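PDB 7C6O: cobalamin biosynthesis protein CobN from Mycobacterium tuberculosis, which is the large, catalytic subunit of cobaltochelatase, which probably inserts cobalt into a corrin ring, hydrogenobyrinic acid a,c-diamide, during cobalamin biosynthesis. Local coordinates for residues 241-251 with 279-288. Numbering follows the deposited sequence.
Sequences LGGADAMVVTV and LDIPILQGLC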
ATOM      1  N   LEU A 241      15.724   6.021  27.613  1.00 23.23           N
ATOM      2  CA  LEU A 241      15.147   5.031  26.713  1.00 22.59           C
ATOM      3  C   LEU A 241      16.065   3.840  26.474  1.00 26.87           C
ATOM      4  O   LEU A 241      15.598   2.816  25.965  1.00 26.98           O
ATOM      5  CB  LEU A 241      14.794   5.684  25.375  1.00 21.77           C
ATOM      6  CG  LEU A 241      13.581   6.613  25.423  1.00 22.66           C
ATOM      7  CD1 LEU A 241      13.418   7.363  24.110  1.00 25.47           C
ATOM      8  CD2 LEU A 241      12.328   5.815  25.751  1.00 24.41           C
ATOM      9  N   GLY A 242      17.349   3.945  26.820  1.00 27.90           N
ATOM     10  CA  GLY A 242      18.231   2.795  26.726  1.00 30.53           C
ATOM     11  C   GLY A 242      17.846   1.656  27.648  1.00 32.21           C
ATOM     12  O   GLY A 242      18.258   0.515  27.417  1.00 34.25           O
ATOM     13  N   GLY A 243      17.068   1.939  28.691  1.00 30.05           N
ATOM     14  CA  GLY A 243      16.573   0.911  29.579  1.00 29.04           C
ATOM     15  C   GLY A 243      15.302   0.230  29.133  1.00 27.93           C
ATOM     16  O   GLY A 243      14.821  -0.678  29.817  1.00 30.38           O
ATOM     17  N   ALA A 244      14.741   0.635  27.998  1.00 24.49           N
ATOM     18  CA  ALA A 244      13.504   0.058  27.499  1.00 20.57           C
ATOM     19  C   ALA A 244      13.794  -1.090  26.543  1.00 19.35           C
ATOM     20  O   ALA A 244      14.778  -1.073  25.800  1.00 21.53           O
ATOM     21  CB  ALA A 244      12.658   1.117  26.789  1.00 20.33           C
ATOM     22  N   ASP A 245      12.923  -2.096  26.575  1.00 17.72           N
ATOM     23  CA  ASP A 245      12.979  -3.197  25.623  1.00 19.01           C
ATOM     24  C   ASP A 245      12.090  -2.965  24.410  1.00 21.39           C
ATOM     25  O   ASP A 245      12.276  -3.626  23.383  1.00 22.39           O
ATOM     26  CB  ASP A 245      12.584  -4.501  26.317  1.00 23.52           C
ATOM     27  CG  ASP A 245      13.503  -4.836  27.469  1.00 28.73           C
ATOM     28  OD1 ASP A 245      14.723  -4.961  27.231  1.00 27.36           O
ATOM     29  OD2 ASP A 245      13.014  -4.950  28.615  1.00 28.32           O
ATOM     30  N   ALA A 246      11.135  -2.046  24.511  1.00 19.01           N
ATOM     31  CA  ALA A 246      10.298  -1.640  23.392  1.00 18.05           C
ATOM     32  C   ALA A 246       9.643  -0.318  23.762  1.00 18.43           C
ATOM     33  O   ALA A 246       9.538   0.030  24.941  1.00 17.84           O
ATOM     34  CB  ALA A 246       9.243  -2.700  23.052  1.00 13.80           C
ATOM     35  N   MET A 247       9.205   0.414  22.740  1.00 15.79           N
ATOM     36  CA  MET A 247       8.580   1.720  22.912  1.00 19.12           C
ATOM     37  C   MET A 247       7.215   1.734  22.245  1.00 17.17           C
ATOM     38  O   MET A 247       7.097   1.381  21.067  1.00 16.38           O
ATOM     39  CB  MET A 247       9.425   2.840  22.299  1.00 24.25           C
ATOM     40  CG  MET A 247      10.771   3.083  22.932  1.00 31.68           C
ATOM     41  SD  MET A 247      11.696   4.269  21.931  1.00 31.96           S
ATOM     42  CE  MET A 247      10.582   5.671  21.979  1.00 26.16           C
ATOM     43  N   VAL A 248       6.197   2.161  22.986  1.00 14.46           N
ATOM     44  CA  VAL A 248       4.918   2.563  22.408  1.00 15.44           C
ATOM     45  C   VAL A 248       4.899   4.085  22.365  1.00 16.94           C
ATOM     46  O   VAL A 248       5.013   4.743  23.404  1.00 17.76           O
ATOM     47  CB  VAL A 248       3.729   2.019  23.212  1.00 13.92           C
ATOM     48  CG1 VAL A 248       2.426   2.469  22.574  1.00 14.21           C
ATOM     49  CG2 VAL A 248       3.783   0.502  23.296  1.00 13.01           C
ATOM     50  N   VAL A 249       4.762   4.651  21.170  1.00 16.20           N
ATOM     51  CA  VAL A 249       4.818   6.095  20.986  1.00 15.72           C
ATOM     52  C   VAL A 249       3.437   6.599  20.595  1.00 17.83           C
ATOM     53  O   VAL A 249       2.706   5.939  19.849  1.00 18.55           O
ATOM     54  CB  VAL A 249       5.879   6.503  19.944  1.00 15.81           C
ATOM     55  CG1 VAL A 249       7.255   6.047  20.398  1.00 17.05           C
ATOM     56  CG2 VAL A 249       5.548   5.934  18.571  1.00 18.19           C
ATOM     57  N   THR A 250       3.075   7.766  21.128  1.00 18.14           N
ATOM     58  CA  THR A 250       1.833   8.442  20.772  1.00 17.28           C
ATOM     59  C   THR A 250       2.106   9.828  20.204  1.00 18.21           C
ATOM     60  O   THR A 250       1.203  10.670  20.159  1.00 21.48           O
ATOM     61  CB  THR A 250       0.898   8.534  21.981  1.00 20.31           C
ATOM     62  OG1 THR A 250       1.478   9.382  22.978  1.00 20.97           O
ATOM     63  CG2 THR A 250       0.665   7.155  22.580  1.00 19.87           C
ATOM     64  N   VAL A 251       3.337  10.078  19.768  1.00 17.49           N
ATOM     65  CA  VAL A 251       3.737  11.369  19.233  1.00 17.06           C
ATOM     66  C   VAL A 251       3.965  11.237  17.729  1.00 18.86           C
ATOM     67  O   VAL A 251       4.001  10.139  17.174  1.00 17.84           O
ATOM     68  CB  VAL A 251       4.991  11.915  19.942  1.00 15.89           C
ATOM     69  CG1 VAL A 251       4.725  12.069  21.432  1.00 16.95           C
ATOM     70  CG2 VAL A 251       6.176  10.987  19.702  1.00 18.82           C
ATOM     71  N   LEU A 279      18.819   2.812  19.511  1.00 21.76           N
ATOM     72  CA  LEU A 279      18.291   2.043  20.634  1.00 21.58           C
ATOM     73  C   LEU A 279      18.075   0.584  20.252  1.00 22.51           C
ATOM     74  O   LEU A 279      18.170  -0.303  21.110  1.00 22.59           O
ATOM     75  CB  LEU A 279      16.982   2.657  21.126  1.00 22.07           C
ATOM     76  CG  LEU A 279      17.002   4.127  21.553  1.00 25.54           C
ATOM     77  CD1 LEU A 279      15.585   4.614  21.815  1.00 24.80           C
ATOM     78  CD2 LEU A 279      17.877   4.324  22.783  1.00 25.60           C
ATOM     79  N   ASP A 280      17.788   0.323  18.975  1.00 21.29           N
ATOM     80  CA  ASP A 280      17.616  -1.031  18.445  1.00 22.18           C
ATOM     81  C   ASP A 280      16.525  -1.792  19.202  1.00 22.09           C
ATOM     82  O   ASP A 280      16.723  -2.917  19.663  1.00 26.49           O
ATOM     83  CB  ASP A 280      18.939  -1.802  18.465  1.00 21.52           C
ATOM     84  CG  ASP A 280      18.915  -3.023  17.566  1.00 27.64           C
ATOM     85  OD1 ASP A 280      18.106  -3.046  16.613  1.00 28.70           O
ATOM     86  OD2 ASP A 280      19.701  -3.962  17.817  1.00 29.75           O
ATOM     87  N   ILE A 281      15.364  -1.159  19.335  1.00 19.87           N
ATOM     88  CA  ILE A 281      14.205  -1.803  19.953  1.00 18.43           C
ATOM     89  C   ILE A 281      12.994  -1.554  19.067  1.00 16.85           C
ATOM     90  O   ILE A 281      12.984  -0.619  18.251  1.00 15.32           O
ATOM     91  CB  ILE A 281      13.957  -1.285  21.389  1.00 17.95           C
ATOM     92  CG1 ILE A 281      13.722   0.224  21.385  1.00 21.34           C
ATOM     93  CG2 ILE A 281      15.112  -1.660  22.313  1.00 17.61           C
ATOM     94  CD1 ILE A 281      13.422   0.783  22.760  1.00 23.94           C
ATOM     95  N   PRO A 282      11.961  -2.389  19.185  1.00 19.68           N
ATOM     96  CA  PRO A 282      10.732  -2.136  18.425  1.00 18.21           C
ATOM     97  C   PRO A 282      10.053  -0.864  18.901  1.00 19.85           C
ATOM     98  O   PRO A 282       9.952  -0.601  20.103  1.00 18.01           O
ATOM     99  CB  PRO A 282       9.871  -3.373  18.712  1.00 18.35           C
ATOM    100  CG  PRO A 282      10.835  -4.415  19.163  1.00 19.83           C
ATOM    101  CD  PRO A 282      11.904  -3.672  19.902  1.00 18.48           C
ATOM    102  N   ILE A 283       9.595  -0.067  17.943  1.00 18.97           N
ATOM    103  CA  ILE A 283       8.919   1.198  18.208  1.00 16.70           C
ATOM    104  C   ILE A 283       7.533   1.095  17.591  1.00 17.17           C
ATOM    105  O   ILE A 283       7.396   1.036  16.362  1.00 16.08           O
ATOM    106  CB  ILE A 283       9.699   2.394  17.643  1.00 15.82           C
ATOM    107  CG1 ILE A 283      11.111   2.433  18.238  1.00 17.24           C
ATOM    108  CG2 ILE A 283       8.952   3.697  17.907  1.00 15.96           C
ATOM    109  CD1 ILE A 283      11.977   3.566  17.713  1.00 16.06           C
ATOM    110  N   LEU A 284       6.504   1.066  18.433  1.00 14.47           N
ATOM    111  CA  LEU A 284       5.140   0.799  17.999  1.00 13.10           C
ATOM    112  C   LEU A 284       4.297   2.053  18.163  1.00 14.73           C
ATOM    113  O   LEU A 284       4.319   2.686  19.223  1.00 17.94           O
ATOM    114  CB  LEU A 284       4.527  -0.355  18.799  1.00 11.99           C
ATOM    115  CG  LEU A 284       5.268  -1.695  18.769  1.00 18.41           C
ATOM    116  CD1 LEU A 284       6.346  -1.767  19.852  1.00 21.27           C
ATOM    117  CD2 LEU A 284       4.296  -2.854  18.906  1.00 21.91           C
ATOM    118  N   GLN A 285       3.554   2.407  17.117  1.00 16.66           N
ATOM    119  CA  GLN A 285       2.646   3.546  17.187  1.00 17.17           C
ATOM    120  C   GLN A 285       1.331   3.096  17.813  1.00 18.33           C
ATOM    121  O   GLN A 285       0.569   2.337  17.203  1.00 16.68           O
ATOM    122  CB  GLN A 285       2.409   4.144  15.803  1.00 16.03           C
ATOM    123  CG  GLN A 285       1.696   5.490  15.840  1.00 17.84           C
ATOM    124  CD  GLN A 285       2.653   6.645  16.077  1.00 17.01           C
ATOM    125  OE1 GLN A 285       3.792   6.616  15.621  1.00 18.22           O
ATOM    126  NE2 GLN A 285       2.194   7.667  16.792  1.00 15.24           N
ATOM    127  N   GLY A 286       1.072   3.548  19.037  1.00 16.43           N
ATOM    128  CA  GLY A 286      -0.230   3.363  19.641  1.00 16.60           C
ATOM    129  C   GLY A 286      -1.129   4.515  19.250  1.00 16.86           C
ATOM    130  O   GLY A 286      -0.842   5.667  19.584  1.00 15.74           O
ATOM    131  N   LEU A 287      -2.209   4.227  18.532  1.00 15.33           N
ATOM    132  CA  LEU A 287      -3.007   5.286  17.932  1.00 15.27           C
ATOM    133  C   LEU A 287      -3.888   5.953  18.983  1.00 17.92           C
ATOM    134  O   LEU A 287      -4.522   5.280  19.802  1.00 19.75           O
ATOM    135  CB  LEU A 287      -3.853   4.729  16.789  1.00 14.51           C
ATOM    136  CG  LEU A 287      -3.082   3.973  15.701  1.00 15.38           C
ATOM    137  CD1 LEU A 287      -4.033   3.421  14.656  1.00 14.86           C
ATOM    138  CD2 LEU A 287      -2.027   4.865  15.051  1.00 18.11           C
ATOM    139  N   CYS A 288      -3.906   7.281  18.967  1.00 17.75           N
ATOM    140  CA  CYS A 288      -4.752   8.096  19.836  1.00 17.49           C
ATOM    141  C   CYS A 288      -5.574   8.987  18.913  1.00 17.93           C
ATOM    142  O   CYS A 288      -5.100  10.041  18.480  1.00 20.63           O
ATOM    143  CB  CYS A 288      -3.919   8.917  20.812  1.00 20.27           C
ATOM    144  SG  CYS A 288      -2.888   7.930  21.909  1.00 23.91           S
TER
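Met247 lies at about a right angle across both Ile281 and Leu279: its CG meets Ile281 CD1 at 3.5 Å, while SD rests 3.9 Å from Leu279 CD1. The unbranched methionine lets CG and SD, successive atoms of one chain, meet the two residues in turn. Ile281 reaches across because CG1 stands between its backbone N and carbonyl carbon (chi1 59°), carrying CD1 against Met247 and the small Ala244 methyl. Leu279 CD1 also packs against Leu241 CB (3.8 Å). On the same face of the sheet, Val249 CG1 touches Ile283 CG2 at 3.8 Å, beta-branched residues well suited to extended chain.

The backbones beneath are neighbouring parallel strands, 246-249 and 283-289, joined by a beta-alpha-beta crossover through helix 274-277 within a mixed sheet. Pro282, Leu284 and Gly286 supply the bonding groups opposite Met247 and Val249; Met247 O receives Leu284 N at 2.7 Å. Pro282, which has no N-H to give, still contributes its carbonyl to Met247 N. A CB on Gly286 would press on Val248 CG1, so the missing side chain suits this site. Val248 and Leu284 point to the other face, where helix 343-361 covers Val248.

From within its strand, Gln285 bends at CG and sends NE2 to Val251 O, 3.1 Å away, past the end of strand 246-249. This bond is almost straight (175°). The acceptor lies in the amide plane, although the donor is tilted 34° from the carbonyl plane. Arg320 bonds both Gln285 OE1 and Val251 O. Thr250 CG2 packs 3.7 Å from Cys288 SG, while the Thr250 hydroxyl bonds Leu194 O on strand 190-196.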